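Local coordinates for protein MgGH51 (Meripilus giganteus, PDB 6ZPY) that probably hydrolyses terminal alpha-L-arabinofuranosyl residues from arabinose-containing polysaccharides, as a fungal alpha-L-arabinofuranosidase of glycoside hydrolase family 51, at residues Asn231-Gln236 against Ile286-Ala291; Gly357-Arg362 against Pro388-Val393; His400-Pro405 against Glu427-Ala432; Ile433-Asn438 against Gly447-Pro452. One frame throughout, in Å; residues are numbered along the deposited sequence.

Interaction 1. Residues Asn231-Gln236 against Ile286-Ala291; sequences NNLEGQ and IMAVWA. With AHR (alpha-L-arabinofuranose), chain F.
Near the sugar site of the (beta/alpha)8 barrel, Leu-233 and Glu-234 of a single helical turn meet Ala-288 and Trp-290, at the C-terminal end of strand 284-289 and just beyond it. Leu-233 has CG trans to its backbone N (chi1 170°), and its two methyls divide the neighbouring segment between them. CD2 lies 3.8 Å from Ala-288 CB, while CD1 reaches the backbone at Trp-290 N, 3.9 Å away. The indole of Trp-290 turns back toward the helical turn and donates from NE1 to Glu-234 O at 2.9 Å, with an N-H...O angle of 147°. This bond holds the indole edge beside the last carbonyl of the turn, and Arg-241 adds a cation-pi contact to the same ring. Gly-235, with positive phi, then takes the chain out of the helix. The Glu-234 carboxylate accepts through OE2 from Asn-350 ND2, which also bonds the sugar. At the start of the turn Asn-231 N donates to O3 of the arabinofuranose at 2.9 Å and 173°, nearly straight. The contact thus joins the beta-alpha loop after strand 224-227 to the C-terminal end of the neighbouring parallel strand, at the rim of the TIM barrel where the sugar is bound.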
loop_
_atom_site.group_PDB
_atom_site.type_symbol
_atom_site.label_atom_id
_atom_site.label_comp_id
_atom_site.label_asym_id
_atom_site.label_seq_id
_atom_site.Cartn_x
_atom_site.Cartn_y
_atom_site.Cartn_z
ATOM N N ASN A 231 -4.621 3.078 -10.407
ATOM C CA ASN A 231 -5.525 4.164 -10.837
ATOM C C ASN A 231 -5.242 5.461 -10.103
ATOM O O ASN A 231 -5.432 6.503 -10.669
ATOM C CB ASN A 231 -6.958 3.745 -10.646
ATOM C CG ASN A 231 -7.461 2.858 -11.746
ATOM O OD1 ASN A 231 -6.694 2.371 -12.571
ATOM N ND2 ASN A 231 -8.744 2.569 -11.712
ATOM N N ASN A 232 -4.857 5.359 -8.846
ATOM C CA ASN A 232 -4.702 6.559 -8.025
ATOM C C ASN A 232 -3.569 7.449 -8.526
ATOM O O ASN A 232 -3.492 8.594 -8.125
ATOM C CB ASN A 232 -4.446 6.249 -6.558
ATOM C CG ASN A 232 -4.999 7.317 -5.625
ATOM O OD1 ASN A 232 -6.170 7.724 -5.764
ATOM N ND2 ASN A 232 -4.153 7.764 -4.709
ATOM N N LEU A 233 -2.699 6.928 -9.404
ATOM C CA LEU A 233 -1.701 7.772 -10.079
ATOM C C LEU A 233 -2.386 8.722 -11.063
ATOM O O LEU A 233 -1.897 9.846 -11.242
ATOM C CB LEU A 233 -0.767 6.820 -10.823
ATOM C CG LEU A 233 0.209 7.462 -11.802
ATOM C CD1 LEU A 233 1.330 8.152 -11.048
ATOM C CD2 LEU A 233 0.745 6.437 -12.796
ATOM N N GLU A 234 -3.415 8.232 -11.733
ATOM C CA GLU A 234 -3.849 8.804 -12.997
ATOM C C GLU A 234 -4.685 10.061 -12.818
ATOM O O GLU A 234 -4.625 10.916 -13.680
ATOM C CB GLU A 234 -4.574 7.762 -13.809
ATOM C CG GLU A 234 -3.648 6.684 -14.323
ATOM C CD GLU A 234 -4.386 5.574 -15.003
ATOM O OE1 GLU A 234 -4.543 5.624 -16.259
ATOM O OE2 GLU A 234 -4.786 4.650 -14.329
ATOM N N GLY A 235 -5.505 10.135 -11.769
ATOM C CA GLY A 235 -6.484 11.210 -11.655
ATOM C C GLY A 235 -7.659 10.921 -12.546
ATOM O O GLY A 235 -7.630 10.014 -13.399
ATOM N N GLN A 236 -8.710 11.708 -12.377
ATOM C CA GLN A 236 -9.876 11.648 -13.252
ATOM C C GLN A 236 -9.686 12.616 -14.424
ATOM O O GLN A 236 -10.348 12.471 -15.438
ATOM C CB GLN A 236 -11.140 11.979 -12.463
ATOM C CG GLN A 236 -11.512 10.984 -11.388
ATOM C CD GLN A 236 -11.635 9.580 -11.904
ATOM O OE1 GLN A 236 -10.948 8.676 -11.379
ATOM N NE2 GLN A 236 -12.456 9.413 -12.949
ATOM N N ILE A 286 9.464 0.327 -7.458
ATOM C CA ILE A 286 9.080 0.352 -8.881
ATOM C C ILE A 286 8.158 1.546 -8.992
ATOM O O ILE A 286 6.992 1.470 -8.534
ATOM C CB ILE A 286 8.440 -0.945 -9.371
ATOM C CG1 ILE A 286 9.422 -2.119 -9.210
ATOM C CG2 ILE A 286 7.972 -0.790 -10.806
ATOM C CD1 ILE A 286 8.871 -3.443 -9.673
ATOM N N MET A 287 8.715 2.668 -9.392
ATOM C CA MET A 287 8.004 3.948 -9.272
ATOM C C MET A 287 7.279 4.275 -10.544
ATOM O O MET A 287 7.935 4.292 -11.614
ATOM C CB MET A 287 8.936 5.072 -8.880
ATOM C CG MET A 287 8.203 6.363 -8.608
ATOM S SD MET A 287 9.301 7.669 -8.010
ATOM C CE MET A 287 10.240 8.024 -9.496
ATOM N N ALA A 288 5.997 4.575 -10.482
ATOM C CA ALA A 288 5.267 5.013 -11.686
ATOM C C ALA A 288 5.388 6.518 -11.829
ATOM O O ALA A 288 5.469 7.285 -10.835
ATOM C CB ALA A 288 3.833 4.639 -11.590
ATOM N N VAL A 289 5.394 6.941 -13.089
ATOM C CA VAL A 289 5.213 8.352 -13.466
ATOM C C VAL A 289 3.953 8.471 -14.302
ATOM O O VAL A 289 3.606 7.585 -15.099
ATOM C CB VAL A 289 6.451 8.899 -14.202
ATOM C CG1 VAL A 289 7.655 8.932 -13.294
ATOM C CG2 VAL A 289 6.775 8.147 -15.492
ATOM N N TRP A 290 3.297 9.590 -14.078
ATOM C CA TRP A 290 2.115 9.947 -14.861
ATOM C C TRP A 290 2.520 10.163 -16.307
ATOM O O TRP A 290 3.578 10.767 -16.544
ATOM C CB TRP A 290 1.488 11.182 -14.236
ATOM C CG TRP A 290 0.130 11.434 -14.802
ATOM C CD1 TRP A 290 -1.019 10.831 -14.396
ATOM C CD2 TRP A 290 -0.248 12.371 -15.822
ATOM N NE1 TRP A 290 -2.082 11.325 -15.093
ATOM C CE2 TRP A 290 -1.634 12.251 -15.989
ATOM C CE3 TRP A 290 0.443 13.317 -16.588
ATOM C CZ2 TRP A 290 -2.345 13.062 -16.865
ATOM C CZ3 TRP A 290 -0.268 14.121 -17.445
ATOM C CH2 TRP A 290 -1.648 13.987 -17.589
ATOM N N ALA A 291 1.712 9.689 -17.220
ATOM C CA ALA A 291 2.144 9.547 -18.619
ATOM C C ALA A 291 1.220 10.241 -19.611
ATOM O O ALA A 291 1.222 9.871 -20.777
ATOM C CB ALA A 291 2.343 8.089 -18.949
HETATM O O5 AHR F . -5.964 -2.918 -7.874
HETATM C C5 AHR F . -7.122 -2.092 -8.257
HETATM C C4 AHR F . -7.125 -1.478 -9.677
HETATM O O4 AHR F . -6.985 -2.513 -10.695
HETATM C C3 AHR F . -5.923 -0.629 -9.974
HETATM O O3 AHR F . -5.920 0.696 -9.490
HETATM C C2 AHR F . -5.836 -0.666 -11.549
HETATM O O2 AHR F . -4.501 -0.308 -11.944
HETATM C C1 AHR F . -6.409 -2.042 -11.941
HETATM O O1 AHR F . -7.534 -1.655 -12.783
#

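Interaction 2. Residues Gly357-Arg362 against Pro388-Val393; sequences GSYPYR and PVLSPV
Pro-360, Leu-390 and Tyr-359 bury most of the surface here, where the first turn of helix 359-373 meets the loop that leads to strand 396-403. Leu-390 holds CG trans to its carbonyl carbon (chi1 -59°), which sends its forked end toward the helix. One methyl, CD1, touches the rim of the Tyr-359 ring near its plane, 3.8 Å from CE2. The other, CD2, sits 3.8 Å from Pro-360 CA and 4.0 Å from Tyr-359 CD2. The leucine and tyrosine side chains cross at about a right angle. Pro-360 and Pro-388 also meet crosswise, CG to CG at 3.9 Å, and Pro-388 follows a cis peptide bond. Beyond these apolar groups a water spans the segments: it donates to Pro-360 O at 2.8 Å and accepts from Ser-391 N, also at 2.8 Å. The far end of Tyr-359 is fixed elsewhere, its OH bonded to Val-348 O at the end of strand 345-348 and to Thr-382 N just after strand 378-381. With no direct hydrogen bond between the two segments, the chemistry implies that shape fit of methyls, proline rings and a ring edge holds the loop to the helix, while one water supplies the polar link.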
loop_
_atom_site.group_PDB
_atom_site.type_symbol
_atom_site.label_atom_id
_atom_site.label_comp_id
_atom_site.label_asym_id
_atom_site.label_seq_id
_atom_site.Cartn_x
_atom_site.Cartn_y
_atom_site.Cartn_z
ATOM N N GLY A 357 -4.398 4.003 -28.088
ATOM C CA GLY A 357 -4.308 4.890 -29.255
ATOM C C GLY A 357 -3.204 5.891 -29.094
ATOM O O GLY A 357 -2.421 6.116 -30.069
ATOM N N SER A 358 -3.104 6.490 -27.923
ATOM C CA SER A 358 -2.151 7.586 -27.662
ATOM C C SER A 358 -0.874 7.104 -26.962
ATOM O O SER A 358 0.134 7.785 -27.024
ATOM C CB SER A 358 -2.803 8.681 -26.850
ATOM O OG SER A 358 -3.055 8.210 -25.528
ATOM N N TYR A 359 -0.896 5.935 -26.351
ATOM C CA TYR A 359 0.274 5.469 -25.631
ATOM C C TYR A 359 1.496 5.405 -26.536
ATOM O O TYR A 359 2.572 5.721 -26.074
ATOM C CB TYR A 359 0.076 4.119 -24.964
ATOM C CG TYR A 359 1.117 3.836 -23.908
ATOM C CD1 TYR A 359 1.238 4.646 -22.775
ATOM C CD2 TYR A 359 1.899 2.713 -23.975
ATOM C CE1 TYR A 359 2.093 4.312 -21.752
ATOM C CE2 TYR A 359 2.772 2.372 -22.957
ATOM C CZ TYR A 359 2.839 3.135 -21.804
ATOM O OH TYR A 359 3.618 2.712 -20.763
ATOM N N PRO A 360 1.411 5.032 -27.840
ATOM C CA PRO A 360 2.669 4.979 -28.591
ATOM C C PRO A 360 3.447 6.301 -28.547
ATOM O O PRO A 360 4.645 6.312 -28.343
ATOM C CB PRO A 360 2.217 4.594 -29.982
ATOM C CG PRO A 360 0.986 3.737 -29.718
ATOM C CD PRO A 360 0.288 4.446 -28.567
ATOM N N TYR A 361 2.772 7.439 -28.720
ATOM C CA TYR A 361 3.520 8.709 -28.670
ATOM C C TYR A 361 3.851 9.098 -27.246
ATOM O O TYR A 361 4.855 9.721 -27.027
ATOM C CB TYR A 361 2.839 9.823 -29.477
ATOM C CG TYR A 361 1.610 10.456 -28.911
ATOM C CD1 TYR A 361 1.648 11.295 -27.813
ATOM C CD2 TYR A 361 0.400 10.221 -29.496
ATOM C CE1 TYR A 361 0.493 11.880 -27.342
ATOM C CE2 TYR A 361 -0.780 10.791 -29.035
ATOM C CZ TYR A 361 -0.720 11.633 -27.948
ATOM O OH TYR A 361 -1.891 12.174 -27.460
ATOM N N ARG A 362 2.984 8.754 -26.292
ATOM C CA ARG A 362 3.293 9.140 -24.886
ATOM C C ARG A 362 4.505 8.328 -24.418
ATOM O O ARG A 362 5.432 8.888 -23.851
ATOM C CB ARG A 362 2.024 8.931 -24.063
ATOM C CG ARG A 362 0.936 9.889 -24.470
ATOM C CD ARG A 362 -0.325 9.774 -23.582
ATOM N NE ARG A 362 -1.008 8.502 -23.686
ATOM C CZ ARG A 362 -1.083 7.563 -22.720
ATOM N NH1 ARG A 362 -0.391 7.675 -21.608
ATOM N NH2 ARG A 362 -1.876 6.522 -22.897
ATOM N N PRO A 388 -0.336 -2.184 -28.697
ATOM C CA PRO A 388 0.359 -1.788 -29.927
ATOM C C PRO A 388 1.876 -1.952 -29.865
ATOM O O PRO A 388 2.481 -2.079 -28.836
ATOM C CB PRO A 388 0.013 -0.291 -30.048
ATOM C CG PRO A 388 -0.111 0.144 -28.588
ATOM C CD PRO A 388 -0.832 -1.028 -27.955
ATOM N N VAL A 389 2.480 -1.851 -31.040
ATOM C CA VAL A 389 3.961 -1.911 -31.127
ATOM C C VAL A 389 4.505 -0.561 -30.680
ATOM O O VAL A 389 4.149 0.495 -31.247
ATOM C CB VAL A 389 4.414 -2.259 -32.545
ATOM C CG1 VAL A 389 5.946 -2.283 -32.661
ATOM C CG2 VAL A 389 3.786 -3.569 -32.959
ATOM N N LEU A 390 5.334 -0.608 -29.678
ATOM C CA LEU A 390 5.923 0.607 -29.142
ATOM C C LEU A 390 7.348 0.828 -29.645
ATOM O O LEU A 390 8.083 -0.132 -29.896
ATOM C CB LEU A 390 5.916 0.529 -27.625
ATOM C CG LEU A 390 4.535 0.371 -26.981
ATOM C CD1 LEU A 390 4.655 0.296 -25.455
ATOM C CD2 LEU A 390 3.656 1.561 -27.370
ATOM N N SER A 391 7.729 2.079 -29.632
ATOM C CA SER A 391 9.077 2.584 -29.959
ATOM C C SER A 391 9.410 3.622 -28.909
ATOM O O SER A 391 8.642 4.557 -28.736
ATOM C CB SER A 391 9.105 3.192 -31.309
ATOM O OG SER A 391 10.385 3.771 -31.563
ATOM N N PRO A 392 10.545 3.527 -28.194
ATOM C CA PRO A 392 11.449 2.380 -28.295
ATOM C C PRO A 392 10.843 1.070 -27.807
ATOM O O PRO A 392 9.872 1.050 -27.053
ATOM C CB PRO A 392 12.596 2.748 -27.360
ATOM C CG PRO A 392 12.014 3.795 -26.425
ATOM C CD PRO A 392 10.954 4.535 -27.200
ATOM N N VAL A 393 11.429 -0.013 -28.244
ATOM C CA VAL A 393 11.017 -1.379 -27.891
ATOM C C VAL A 393 11.081 -1.470 -26.369
ATOM O O VAL A 393 12.110 -1.203 -25.780
ATOM C CB VAL A 393 11.947 -2.413 -28.527
ATOM C CG1 VAL A 393 11.670 -3.790 -27.939
ATOM C CG2 VAL A 393 11.801 -2.426 -30.050
HETATM O O HOH W 1 5.657 4.025 -29.568
#

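Interaction 3. Residues His400-Pro405 against Glu427-Ala432; sequences HVYQTP and EGEYAA. With AHR (alpha-L-arabinofuranose), chain F.
Tyr-402 and Glu-429 meet each other and the bound arabinofuranose. Glu-429 OE2 accepts from the sugar O2 at 2.8 Å, and Tyr-402 OH accepts from O5 at 2.8 Å. The tyrosine hydroxyl in turn donates to Glu-429 OE1, although the position of that oxygen is less certain. Behind the carboxylate, the imidazole of His-400 lies stacked with it, the planes 22° apart, and Glu-429 CG makes a CH-pi contact over the ring face, 3.7 Å from the centroid. Glu-429 reaches this place with CG trans to its carbonyl carbon (chi1 -62°) and an extended chain beyond. In the next shell Arg-226 forms a salt bridge with OE2, while Asp-398 and Glu-351 take the two imidazole nitrogens. The backbone sets the spacing: strand segments 400-403 and 430-432 run parallel, 6° apart in direction. Val-401 N is bonded to Glu-429 O at 2.9 Å. Farther along, the bonds from Ala-431 N to Val-401 O and from Gln-403 N to Ala-431 O are both 3.2 Å. On the other side of the sheet Val-401 CG1 packs on Tyr-430 CB at 4.0 Å. The chemistry implies a carboxylate positioned by the imidazole stack, the Arg-226 salt bridge and the sugar O2; its place at the corner in the seventh barrel strand, 424-432, is consistent with the nucleophile position of clan GH-A.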
loop_
_atom_site.group_PDB
_atom_site.type_symbol
_atom_site.label_atom_id
_atom_site.label_comp_id
_atom_site.label_asym_id
_atom_site.label_seq_id
_atom_site.Cartn_x
_atom_site.Cartn_y
_atom_site.Cartn_z
ATOM N N HIS A 400 -1.249 -7.237 -15.918
ATOM C CA HIS A 400 -2.241 -7.336 -14.836
ATOM C C HIS A 400 -3.292 -8.369 -15.190
ATOM O O HIS A 400 -3.758 -8.386 -16.331
ATOM C CB HIS A 400 -2.994 -6.014 -14.640
ATOM C CG HIS A 400 -2.142 -4.865 -14.294
ATOM N ND1 HIS A 400 -2.618 -3.550 -14.215
ATOM C CD2 HIS A 400 -0.825 -4.784 -14.043
ATOM C CE1 HIS A 400 -1.619 -2.745 -13.907
ATOM N NE2 HIS A 400 -0.515 -3.474 -13.788
ATOM N N VAL A 401 -3.723 -9.147 -14.199
ATOM C CA VAL A 401 -4.848 -10.069 -14.403
ATOM C C VAL A 401 -5.619 -10.265 -13.108
ATOM O O VAL A 401 -5.051 -10.579 -12.085
ATOM C CB VAL A 401 -4.428 -11.402 -15.028
ATOM C CG1 VAL A 401 -3.510 -12.200 -14.134
ATOM C CG2 VAL A 401 -5.658 -12.215 -15.378
ATOM N N TYR A 402 -6.914 -10.067 -13.249
ATOM C CA TYR A 402 -7.925 -10.367 -12.217
ATOM C C TYR A 402 -8.831 -11.443 -12.781
ATOM O O TYR A 402 -9.381 -11.248 -13.870
ATOM C CB TYR A 402 -8.664 -9.099 -11.864
ATOM C CG TYR A 402 -7.793 -8.058 -11.228
ATOM C CD1 TYR A 402 -7.333 -8.172 -9.934
ATOM C CD2 TYR A 402 -7.374 -6.963 -11.947
ATOM C CE1 TYR A 402 -6.574 -7.184 -9.342
ATOM C CE2 TYR A 402 -6.562 -5.994 -11.393
ATOM C CZ TYR A 402 -6.190 -6.084 -10.074
ATOM O OH TYR A 402 -5.431 -5.128 -9.503
ATOM N N GLN A 403 -8.878 -12.590 -12.125
ATOM C CA GLN A 403 -9.514 -13.775 -12.727
ATOM C C GLN A 403 -10.039 -14.681 -11.612
ATOM O O GLN A 403 -9.978 -14.322 -10.439
ATOM C CB GLN A 403 -8.526 -14.453 -13.678
ATOM C CG GLN A 403 -8.852 -14.241 -15.140
ATOM C CD GLN A 403 -10.166 -14.847 -15.586
ATOM O OE1 GLN A 403 -10.797 -15.653 -14.895
ATOM N NE2 GLN A 403 -10.545 -14.528 -16.826
ATOM N N THR A 404 -10.507 -15.829 -11.986
ATOM C CA THR A 404 -11.070 -16.814 -11.032
ATOM C C THR A 404 -9.906 -17.616 -10.481
ATOM O O THR A 404 -8.846 -17.723 -11.102
ATOM C CB THR A 404 -12.070 -17.756 -11.707
ATOM O OG1 THR A 404 -11.348 -18.531 -12.672
ATOM C CG2 THR A 404 -13.241 -17.029 -12.328
ATOM N N PRO A 405 -10.096 -18.252 -9.318
ATOM C CA PRO A 405 -9.061 -19.125 -8.781
ATOM C C PRO A 405 -8.658 -20.198 -9.801
ATOM O O PRO A 405 -7.474 -20.500 -9.958
ATOM C CB PRO A 405 -9.732 -19.724 -7.528
ATOM C CG PRO A 405 -10.662 -18.612 -7.082
ATOM C CD PRO A 405 -11.184 -17.987 -8.361
ATOM N N GLU A 427 4.433 -8.896 -13.232
ATOM C CA GLU A 427 3.003 -9.181 -13.016
ATOM C C GLU A 427 2.569 -8.202 -11.914
ATOM O O GLU A 427 2.529 -8.579 -10.738
ATOM C CB GLU A 427 2.784 -10.613 -12.619
ATOM C CG GLU A 427 1.343 -11.012 -12.805
ATOM C CD GLU A 427 0.971 -11.466 -14.197
ATOM O OE1 GLU A 427 1.875 -11.636 -15.040
ATOM O OE2 GLU A 427 -0.236 -11.718 -14.436
ATOM N N GLY A 428 2.295 -6.962 -12.280
ATOM C CA GLY A 428 2.271 -5.894 -11.283
ATOM C C GLY A 428 0.959 -5.837 -10.529
ATOM O O GLY A 428 0.913 -5.146 -9.498
ATOM N N GLU A 429 -0.062 -6.484 -11.045
ATOM C CA GLU A 429 -1.333 -6.678 -10.334
ATOM C C GLU A 429 -1.897 -8.026 -10.715
ATOM O O GLU A 429 -2.090 -8.295 -11.895
ATOM C CB GLU A 429 -2.370 -5.627 -10.755
ATOM C CG GLU A 429 -1.976 -4.217 -10.434
ATOM C CD GLU A 429 -2.951 -3.164 -10.911
ATOM O OE1 GLU A 429 -4.156 -3.492 -11.066
ATOM O OE2 GLU A 429 -2.494 -2.037 -11.121
ATOM N N TYR A 430 -2.126 -8.883 -9.749
ATOM C CA TYR A 430 -2.925 -10.085 -10.000
ATOM C C TYR A 430 -3.662 -10.455 -8.720
ATOM O O TYR A 430 -3.146 -10.185 -7.607
ATOM C CB TYR A 430 -2.057 -11.224 -10.518
ATOM C CG TYR A 430 -1.024 -11.751 -9.557
ATOM C CD1 TYR A 430 0.175 -11.105 -9.355
ATOM C CD2 TYR A 430 -1.224 -12.935 -8.879
ATOM C CE1 TYR A 430 1.120 -11.584 -8.461
ATOM C CE2 TYR A 430 -0.300 -13.425 -7.972
ATOM C CZ TYR A 430 0.889 -12.765 -7.771
ATOM O OH TYR A 430 1.800 -13.337 -6.934
ATOM N N ALA A 431 -4.776 -11.127 -8.904
ATOM C CA ALA A 431 -5.563 -11.670 -7.779
ATOM C C ALA A 431 -6.657 -12.524 -8.364
ATOM O O ALA A 431 -7.218 -12.173 -9.425
ATOM C CB ALA A 431 -6.155 -10.595 -6.876
ATOM N N ALA A 432 -7.012 -13.588 -7.654
ATOM C CA ALA A 432 -8.222 -14.340 -7.925
ATOM C C ALA A 432 -9.355 -13.670 -7.146
ATOM O O ALA A 432 -9.295 -13.628 -5.923
ATOM C CB ALA A 432 -7.996 -15.787 -7.573
HETATM O O5 AHR F . -5.964 -2.918 -7.874
HETATM C C5 AHR F . -7.122 -2.092 -8.257
HETATM C C4 AHR F . -7.125 -1.478 -9.677
HETATM O O4 AHR F . -6.985 -2.513 -10.695
HETATM C C3 AHR F . -5.923 -0.629 -9.974
HETATM O O3 AHR F . -5.920 0.696 -9.490
HETATM C C2 AHR F . -5.836 -0.666 -11.549
HETATM O O2 AHR F . -4.501 -0.308 -11.944
HETATM C C1 AHR F . -6.409 -2.042 -11.941
HETATM O O1 AHR F . -7.534 -1.655 -12.783
#

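Interaction 4. Residues Ile433-Asn438 against Gly447-Pro452; sequences ISTNAN and GRLAFP
Torsions of Arg-448 and Ile-433 set up this contact: the arginine places CG trans to its backbone N (chi1 -178°), then bends at chi2 (82°), while the isoleucine turns CG1 between its own N and carbonyl carbon. Arg-448 CD thereby comes 3.4 Å from Ile-433 O, and the Ile-433 CD1 methyl lies over one face of the guanidinium, 4.0 Å from NE. The guanidinium also bonds to Thr-492 O and Gly-442 O and makes a cation-pi contact with Trp-491. Two backbone bonds tie the segments around Ser-434 and Arg-448. Leu-449 N donates to Ile-433 O at 2.8 Å and 173°, whereas Thr-435 N approaches Gly-447 O at 3.0 Å from above the carbonyl plane. A water also donates to Gly-447 O at 3.1 Å and lies 2.7 Å from Thr-435 OG1. Gly-447 has positive phi, and its CA lies 4.3 Å from Asn-436 CB. Asn-436 ND2 bonds Asp-446 O, just before Gly-447. Ser-434 N is buried by the contact and has no partner in the model. Ser-434 OG accepts from Asn-436 N at 2.9 Å, and Asn-436 OD1 accepts from Asn-438 N: successive ST and Asx turns that shape the beta-alpha loop between strand 424-432 and helix 454-469.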
loop_
_atom_site.group_PDB
_atom_site.type_symbol
_atom_site.label_atom_id
_atom_site.label_comp_id
_atom_site.label_asym_id
_atom_site.label_seq_id
_atom_site.Cartn_x
_atom_site.Cartn_y
_atom_site.Cartn_z
ATOM N N ILE A 433 -10.254 -13.024 -7.868
ATOM C CA ILE A 433 -11.172 -12.049 -7.240
ATOM C C ILE A 433 -12.599 -12.552 -7.148
ATOM O O ILE A 433 -13.400 -11.934 -6.437
ATOM C CB ILE A 433 -11.137 -10.719 -7.975
ATOM C CG1 ILE A 433 -11.749 -10.776 -9.364
ATOM C CG2 ILE A 433 -9.753 -10.163 -7.934
ATOM C CD1 ILE A 433 -12.081 -9.384 -9.877
ATOM N N SER A 434 -12.942 -13.593 -7.851
ATOM C CA SER A 434 -14.332 -14.020 -8.004
ATOM C C SER A 434 -14.351 -15.478 -8.418
ATOM O O SER A 434 -13.452 -15.888 -9.161
ATOM C CB SER A 434 -15.008 -13.195 -9.085
ATOM O OG SER A 434 -16.334 -13.631 -9.280
ATOM N N THR A 435 -15.412 -16.187 -8.063
ATOM C CA THR A 435 -15.642 -17.538 -8.600
ATOM C C THR A 435 -16.540 -17.490 -9.835
ATOM O O THR A 435 -16.801 -18.542 -10.392
ATOM C CB THR A 435 -16.208 -18.450 -7.519
ATOM O OG1 THR A 435 -17.352 -17.825 -6.960
ATOM C CG2 THR A 435 -15.170 -18.738 -6.460
ATOM N N ASN A 436 -16.956 -16.305 -10.248
ATOM C CA ASN A 436 -17.911 -16.154 -11.357
ATOM C C ASN A 436 -17.182 -15.635 -12.584
ATOM O O ASN A 436 -17.014 -14.437 -12.701
ATOM C CB ASN A 436 -19.022 -15.213 -10.942
ATOM C CG ASN A 436 -20.111 -15.160 -11.977
ATOM O OD1 ASN A 436 -19.977 -15.710 -13.073
ATOM N ND2 ASN A 436 -21.170 -14.455 -11.622
ATOM N N ALA A 437 -16.840 -16.526 -13.503
ATOM C CA ALA A 437 -16.104 -16.169 -14.732
ATOM C C ALA A 437 -16.927 -15.173 -15.566
ATOM O O ALA A 437 -16.329 -14.416 -16.311
ATOM C CB ALA A 437 -15.812 -17.422 -15.515
ATOM N N ASN A 438 -18.258 -15.214 -15.447
ATOM C CA ASN A 438 -19.225 -14.399 -16.242
ATOM C C ASN A 438 -19.334 -12.981 -15.678
ATOM O O ASN A 438 -19.912 -12.153 -16.345
ATOM C CB ASN A 438 -20.611 -15.044 -16.257
ATOM C CG ASN A 438 -20.606 -16.501 -16.680
ATOM O OD1 ASN A 438 -20.058 -16.818 -17.737
ATOM N ND2 ASN A 438 -21.274 -17.359 -15.918
ATOM N N GLY A 447 -20.568 -13.805 -6.686
ATOM C CA GLY A 447 -19.358 -14.647 -6.681
ATOM C C GLY A 447 -18.081 -13.872 -6.388
ATOM O O GLY A 447 -17.032 -14.508 -6.233
ATOM N N ARG A 448 -18.148 -12.546 -6.242
ATOM C CA ARG A 448 -16.965 -11.744 -5.915
ATOM C C ARG A 448 -16.516 -12.121 -4.492
ATOM O O ARG A 448 -17.371 -12.337 -3.599
ATOM C CB ARG A 448 -17.320 -10.265 -5.978
ATOM C CG ARG A 448 -16.146 -9.362 -5.697
ATOM C CD ARG A 448 -15.307 -9.185 -6.919
ATOM N NE ARG A 448 -14.324 -8.106 -6.826
ATOM C CZ ARG A 448 -14.495 -6.858 -7.254
ATOM N NH1 ARG A 448 -15.628 -6.510 -7.860
ATOM N NH2 ARG A 448 -13.499 -5.998 -7.149
ATOM N N LEU A 449 -15.229 -12.233 -4.274
ATOM C CA LEU A 449 -14.679 -12.628 -2.957
ATOM C C LEU A 449 -14.588 -11.391 -2.100
ATOM O O LEU A 449 -13.924 -10.436 -2.473
ATOM C CB LEU A 449 -13.311 -13.278 -3.152
ATOM C CG LEU A 449 -13.336 -14.596 -3.939
ATOM C CD1 LEU A 449 -11.947 -15.184 -3.980
ATOM C CD2 LEU A 449 -14.343 -15.581 -3.381
ATOM N N ALA A 450 -15.233 -11.435 -0.949
ATOM C CA ALA A 450 -15.091 -10.349 0.033
ATOM C C ALA A 450 -13.697 -10.336 0.636
ATOM O O ALA A 450 -13.228 -9.306 1.009
ATOM C CB ALA A 450 -16.124 -10.534 1.112
ATOM N N PHE A 451 -13.117 -11.515 0.780
ATOM C CA PHE A 451 -11.753 -11.729 1.311
ATOM C C PHE A 451 -11.169 -12.864 0.524
ATOM O O PHE A 451 -11.898 -13.713 0.044
ATOM C CB PHE A 451 -11.754 -12.087 2.802
ATOM C CG PHE A 451 -12.282 -10.985 3.677
ATOM C CD1 PHE A 451 -11.466 -9.936 4.035
ATOM C CD2 PHE A 451 -13.574 -11.032 4.171
ATOM C CE1 PHE A 451 -11.945 -8.891 4.810
ATOM C CE2 PHE A 451 -14.048 -9.991 4.966
ATOM C CZ PHE A 451 -13.244 -8.926 5.275
ATOM N N PRO A 452 -9.833 -12.899 0.402
ATOM C CA PRO A 452 -9.212 -14.066 -0.200
ATOM C C PRO A 452 -9.682 -15.332 0.519
ATOM O O PRO A 452 -9.957 -15.321 1.738
ATOM C CB PRO A 452 -7.723 -13.813 -0.004
ATOM C CG PRO A 452 -7.627 -12.313 0.064
ATOM C CD PRO A 452 -8.850 -11.924 0.897
HETATM O O HOH W 2 -17.625 -16.939 -4.425
#

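How the interactions relate
Interactions 1 and 3 reach the arabinofuranose from different parts of the barrel rim; their centres lie about 19 Å apart, and Asn-231 of one and Glu-429 and Tyr-402 of the other bond the same sugar. Interaction 2 stands farther out, with the Tyr-359 side chain about 12 Å from the sugar, but joins interaction 1 through Ala-291 O and Arg-362 NH1, 2.8 Å apart and probably hydrogen-bonded. Interaction 4 continues directly from interaction 3: Gln-403 O and Ile-433 N are 2.9 Å apart, and Ala-432 O packs on Leu-449 CD1. Trp-491, against both Tyr-402 and Arg-448, links them again; the Arg-448 side chain is about 8 Å from the sugar.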